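Probable sulfate-binding lipoprotein SubI (Mycobacterium tuberculosis, PDB 6DDN) probably binds sulfate outside the cytoplasmic membrane and hands it on for uptake into the cell. Local coordinates at residues S67-A72 with R281-T286; P71-S76 with V82-S87. All blocks are in the same frame, centred on the assembly; numbering follows the deposited sequence.

Contact 1 of 2, residues S67-A72 with R281-T286; sequences SAVIPA and RNFQYT
V69 and Q284 show how a buried amide can be packed against a branched aliphatic side chain. CG1 of V69 meets the amide end of Q284, 3.1 Å from OE1 and 3.3 Å from NE2. The Q284 chain bends at chi2 (-47°), folding the amide back beside its own helix, where NE2 donates to the carbonyl of F280 and OE1 accepts from the indole of W293. Both polar ends therefore find partners outside this contact, and V69 packs against the amide by van der Waals contact. F283 supplies the second half of the interface. Its CG is anti to the backbone N (chi1 -179°), a rotamer that sends the ring out to helix 63-74. V69 CG1 lies at the ring edge, 4.0 Å from CE2, while CZ reaches A72, 3.9 Å from CB and 3.6 Å from the carbonyl carbon. T286 OG1 sits over one face of the F283 ring, near its rim, and donates to F283 O at 2.6 Å; it also caps A289 N as the N-cap of helix 287-295. This is helix-on-helix packing within one lobe of a type 2 periplasmic-binding-protein fold.

Contact 2 of 2, residues P71-S76 with V82-S87; sequences PAFNAS and VQVITS
F73 overlaps the side chain of V82, its ring crossing the valine at about a right angle. CE2 approaches V82 CG1 to 3.3 Å and CZ stands 3.6 Å from the same methyl, a tight fit. The V82 rotamer explains the encounter: chi1 of 46° puts CG1 between the backbone N and the carbonyl carbon, on the side that meets the ring. Further along the strand V84 offers CG2 to F73 CD2 at a looser 4.2 Å, so two alternate residues of 82-87 meet the CD2/CE2 flank of the ring obliquely, one from each side of its plane. Next to this apolar patch N74 makes a polar link. Its ND2 donates to V82 O over 2.7 Å with an N-H...O angle of 135°; the carbonyl oxygen lies close to the asparagine amide plane, whereas the donor stands 42° above the carbonyl plane. The same nitrogen also bonds G79 O in the intervening turn, and with two acceptors the orientation of the amide is well defined. On its other side OD1 accepts from a water at 2.9 Å, which in turn takes a weak bond from V84 N. F73 is also met by the rings of F280 and F283, and V82 and V84 rest on I54. The end of helix 63-74 is thereby held between strand 83-88, which runs parallel to 53-58 in this beta-alpha-beta unit, and helix 274-284.

How the contacts relate
From the N terminus the chain runs through strand 53-58 into helix 63-74, whose last turns serve both contacts, with P71 and A72 shared. Contact 2 closes first, across a turn of only five residues, and completes the beta-alpha-beta unit with strand 83-88. Contact 1 closes much later, across a span of 208 residues between its own segments, when the chain returns with helix 274-284. The short loop lies within the span of the long one. The centres of the two contacts lie about 8 Å apart, and they touch directly: F283 CE2 lies 3.5 Å from F73 N, and I70 CD1 3.6 Å from V84 CG1. Together they tie strand 83-88, helix 63-74 and helix 274-284 to one another.

Contact 1 of 2, residues S67-A72 with R281-T286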
loop_
_atom_site.group_PDB
_atom_site.type_symbol
_atom_site.label_atom_id
_atom_site.label_comp_id
_atom_site.label_asym_id
_atom_site.label_seq_id
_atom_site.Cartn_x
_atom_site.Cartn_y
_atom_site.Cartn_z
ATOM N N SER A 67 1.391 -13.069 6.709
ATOM C CA SER A 67 1.467 -14.514 6.882
ATOM C C SER A 67 2.871 -14.994 7.229
ATOM O O SER A 67 3.031 -16.162 7.600
ATOM C CB SER A 67 0.969 -15.222 5.621
ATOM O OG SER A 67 1.754 -14.874 4.500
ATOM N N ALA A 68 3.883 -14.136 7.113
ATOM C CA ALA A 68 5.227 -14.461 7.573
ATOM C C ALA A 68 5.515 -13.939 8.969
ATOM O O ALA A 68 6.312 -14.542 9.695
ATOM C CB ALA A 68 6.273 -13.900 6.605
ATOM N N VAL A 69 4.876 -12.836 9.362
ATOM C CA VAL A 69 5.126 -12.245 10.670
ATOM C C VAL A 69 4.336 -12.969 11.756
ATOM O O VAL A 69 4.826 -13.151 12.877
ATOM C CB VAL A 69 4.799 -10.741 10.627
ATOM C CG1 VAL A 69 4.380 -10.239 11.997
ATOM C CG2 VAL A 69 5.990 -9.956 10.104
ATOM N N ILE A 70 3.110 -13.398 11.443
ATOM C CA ILE A 70 2.270 -14.049 12.452
ATOM C C ILE A 70 2.918 -15.310 13.015
ATOM O O ILE A 70 2.926 -15.472 14.247
ATOM C CB ILE A 70 0.863 -14.305 11.883
ATOM C CG1 ILE A 70 0.131 -12.980 11.661
ATOM C CG2 ILE A 70 0.064 -15.209 12.811
ATOM C CD1 ILE A 70 -1.029 -13.077 10.695
ATOM N N PRO A 71 3.468 -16.227 12.205
ATOM C CA PRO A 71 4.194 -17.362 12.805
ATOM C C PRO A 71 5.339 -16.929 13.703
ATOM O O PRO A 71 5.559 -17.541 14.756
ATOM C CB PRO A 71 4.693 -18.142 11.580
ATOM C CG PRO A 71 3.732 -17.798 10.504
ATOM C CD PRO A 71 3.381 -16.362 10.739
ATOM N N ALA A 72 6.078 -15.886 13.319
ATOM C CA ALA A 72 7.130 -15.370 14.190
ATOM C C ALA A 72 6.546 -14.772 15.461
ATOM O O ALA A 72 7.117 -14.922 16.548
ATOM C CB ALA A 72 7.966 -14.329 13.449
ATOM N N ARG A 281 0.873 -5.345 17.591
ATOM C CA ARG A 281 1.288 -4.144 16.875
ATOM C C ARG A 281 2.747 -3.809 17.165
ATOM O O ARG A 281 3.521 -3.515 16.245
ATOM C CB ARG A 281 0.388 -2.966 17.245
ATOM C CG ARG A 281 0.801 -1.666 16.578
ATOM C CD ARG A 281 0.407 -0.463 17.408
ATOM N NE ARG A 281 1.201 -0.365 18.629
ATOM C CZ ARG A 281 0.833 0.326 19.704
ATOM N NH1 ARG A 281 -0.320 0.981 19.709
ATOM N NH2 ARG A 281 1.617 0.361 20.775
ATOM N N ASN A 282 3.137 -3.844 18.441
ATOM C CA ASN A 282 4.511 -3.518 18.807
ATOM C C ASN A 282 5.496 -4.540 18.257
ATOM O O ASN A 282 6.640 -4.189 17.945
ATOM C CB ASN A 282 4.637 -3.419 20.327
ATOM C CG ASN A 282 3.848 -2.254 20.904
ATOM O OD1 ASN A 282 3.396 -1.372 20.172
ATOM N ND2 ASN A 282 3.683 -2.245 22.222
ATOM N N PHE A 283 5.071 -5.798 18.119
ATOM C CA PHE A 283 5.949 -6.819 17.560
ATOM C C PHE A 283 6.394 -6.465 16.146
ATOM O O PHE A 283 7.477 -6.878 15.719
ATOM C CB PHE A 283 5.245 -8.177 17.571
ATOM C CG PHE A 283 6.081 -9.301 17.027
ATOM C CD1 PHE A 283 7.067 -9.889 17.802
ATOM C CD2 PHE A 283 5.878 -9.772 15.740
ATOM C CE1 PHE A 283 7.836 -10.923 17.305
ATOM C CE2 PHE A 283 6.643 -10.805 15.236
ATOM C CZ PHE A 283 7.624 -11.382 16.020
ATOM N N GLN A 284 5.581 -5.697 15.414
ATOM C CA GLN A 284 5.917 -5.358 14.035
ATOM C C GLN A 284 7.173 -4.503 13.951
ATOM O O GLN A 284 7.935 -4.613 12.982
ATOM C CB GLN A 284 4.745 -4.633 13.371
ATOM C CG GLN A 284 3.444 -5.410 13.399
ATOM C CD GLN A 284 3.626 -6.846 12.965
ATOM O OE1 GLN A 284 4.324 -7.127 11.990
ATOM N NE2 GLN A 284 3.007 -7.767 13.693
ATOM N N TYR A 285 7.406 -3.652 14.945
ATOM C CA TYR A 285 8.559 -2.763 14.937
ATOM C C TYR A 285 9.819 -3.420 15.483
ATOM O O TYR A 285 10.867 -2.766 15.527
ATOM C CB TYR A 285 8.238 -1.491 15.728
ATOM C CG TYR A 285 7.120 -0.686 15.106
ATOM C CD1 TYR A 285 7.379 0.233 14.099
ATOM C CD2 TYR A 285 5.803 -0.862 15.509
ATOM C CE1 TYR A 285 6.360 0.964 13.517
ATOM C CE2 TYR A 285 4.774 -0.134 14.933
ATOM C CZ TYR A 285 5.059 0.778 13.938
ATOM O OH TYR A 285 4.043 1.505 13.361
ATOM N N THR A 286 9.747 -4.683 15.894
ATOM C CA THR A 286 10.941 -5.391 16.323
ATOM C C THR A 286 11.888 -5.590 15.145
ATOM O O THR A 286 11.504 -5.494 13.976
ATOM C CB THR A 286 10.583 -6.748 16.928
ATOM O OG1 THR A 286 9.949 -7.561 15.932
ATOM C CG2 THR A 286 9.648 -6.578 18.116
#

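Contact 2 of 2, residues P71-S76 with V82-S87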
loop_
_atom_site.group_PDB
_atom_site.type_symbol
_atom_site.label_atom_id
_atom_site.label_comp_id
_atom_site.label_asym_id
_atom_site.label_seq_id
_atom_site.Cartn_x
_atom_site.Cartn_y
_atom_site.Cartn_z
ATOM N N PRO A 71 3.468 -16.227 12.205
ATOM C CA PRO A 71 4.194 -17.362 12.805
ATOM C C PRO A 71 5.339 -16.929 13.703
ATOM O O PRO A 71 5.559 -17.541 14.756
ATOM C CB PRO A 71 4.693 -18.142 11.580
ATOM C CG PRO A 71 3.732 -17.798 10.504
ATOM C CD PRO A 71 3.381 -16.362 10.739
ATOM N N ALA A 72 6.078 -15.886 13.319
ATOM C CA ALA A 72 7.130 -15.370 14.190
ATOM C C ALA A 72 6.546 -14.772 15.461
ATOM O O ALA A 72 7.117 -14.922 16.548
ATOM C CB ALA A 72 7.966 -14.329 13.449
ATOM N N PHE A 73 5.412 -14.084 15.343
ATOM C CA PHE A 73 4.731 -13.574 16.525
ATOM C C PHE A 73 4.299 -14.716 17.434
ATOM O O PHE A 73 4.519 -14.678 18.649
ATOM C CB PHE A 73 3.531 -12.729 16.099
ATOM C CG PHE A 73 2.694 -12.239 17.240
ATOM C CD1 PHE A 73 3.244 -11.447 18.232
ATOM C CD2 PHE A 73 1.350 -12.561 17.311
ATOM C CE1 PHE A 73 2.469 -10.990 19.279
ATOM C CE2 PHE A 73 0.571 -12.101 18.351
ATOM C CZ PHE A 73 1.130 -11.318 19.339
ATOM N N ASN A 74 3.704 -15.762 16.853
ATOM C CA ASN A 74 3.219 -16.885 17.645
ATOM C C ASN A 74 4.346 -17.678 18.293
ATOM O O ASN A 74 4.089 -18.449 19.224
ATOM C CB ASN A 74 2.363 -17.809 16.775
ATOM C CG ASN A 74 1.032 -17.187 16.401
ATOM O OD1 ASN A 74 0.595 -17.268 15.253
ATOM N ND2 ASN A 74 0.381 -16.558 17.372
ATOM N N ALA A 75 5.583 -17.511 17.832
ATOM C CA ALA A 75 6.730 -18.164 18.443
ATOM C C ALA A 75 7.429 -17.284 19.472
ATOM O O ALA A 75 8.512 -17.645 19.944
ATOM C CB ALA A 75 7.726 -18.601 17.367
ATOM N N SER A 76 6.839 -16.147 19.828
ATOM C CA SER A 76 7.410 -15.235 20.808
ATOM C C SER A 76 6.674 -15.361 22.137
ATOM O O SER A 76 5.635 -16.015 22.243
ATOM C CB SER A 76 7.352 -13.795 20.296
ATOM O OG SER A 76 6.057 -13.251 20.474
ATOM N N VAL A 82 -1.938 -16.588 21.060
ATOM C CA VAL A 82 -2.853 -15.610 20.485
ATOM C C VAL A 82 -2.905 -15.831 18.979
ATOM O O VAL A 82 -1.967 -15.503 18.246
ATOM C CB VAL A 82 -2.463 -14.172 20.850
ATOM C CG1 VAL A 82 -0.987 -13.937 20.649
ATOM C CG2 VAL A 82 -3.289 -13.173 20.047
ATOM N N GLN A 83 -4.008 -16.413 18.524
ATOM C CA GLN A 83 -4.216 -16.690 17.115
ATOM C C GLN A 83 -4.688 -15.430 16.400
ATOM O O GLN A 83 -5.542 -14.694 16.904
ATOM C CB GLN A 83 -5.229 -17.825 16.968
ATOM C CG GLN A 83 -5.924 -17.934 15.630
ATOM C CD GLN A 83 -7.400 -18.247 15.795
ATOM O OE1 GLN A 83 -8.005 -17.914 16.816
ATOM N NE2 GLN A 83 -7.983 -18.910 14.803
ATOM N N VAL A 84 -4.111 -15.174 15.230
ATOM C CA VAL A 84 -4.380 -13.965 14.461
ATOM C C VAL A 84 -5.213 -14.352 13.250
ATOM O O VAL A 84 -4.726 -15.040 12.343
ATOM C CB VAL A 84 -3.084 -13.259 14.035
ATOM C CG1 VAL A 84 -3.404 -12.020 13.205
ATOM C CG2 VAL A 84 -2.246 -12.895 15.253
ATOM N N ILE A 85 -6.468 -13.913 13.228
ATOM C CA ILE A 85 -7.320 -14.042 12.053
ATOM C C ILE A 85 -7.110 -12.817 11.178
ATOM O O ILE A 85 -6.906 -11.705 11.681
ATOM C CB ILE A 85 -8.798 -14.201 12.454
ATOM C CG1 ILE A 85 -8.949 -15.300 13.503
ATOM C CG2 ILE A 85 -9.658 -14.526 11.241
ATOM C CD1 ILE A 85 -10.044 -15.023 14.492
ATOM N N THR A 86 -7.151 -13.014 9.864
ATOM C CA THR A 86 -6.843 -11.963 8.910
ATOM C C THR A 86 -8.016 -11.741 7.965
ATOM O O THR A 86 -8.799 -12.656 7.692
ATOM C CB THR A 86 -5.585 -12.303 8.104
ATOM O OG1 THR A 86 -5.769 -13.561 7.443
ATOM C CG2 THR A 86 -4.375 -12.394 9.025
ATOM N N SER A 87 -8.128 -10.508 7.474
ATOM C CA SER A 87 -9.174 -10.136 6.528
ATOM C C SER A 87 -8.605 -9.100 5.573
ATOM O O SER A 87 -8.253 -7.994 5.997
ATOM C CB SER A 87 -10.406 -9.584 7.247
ATOM O OG SER A 87 -11.401 -9.193 6.317
HETATM O O HOH W 1 -2.031 -17.643 14.204
#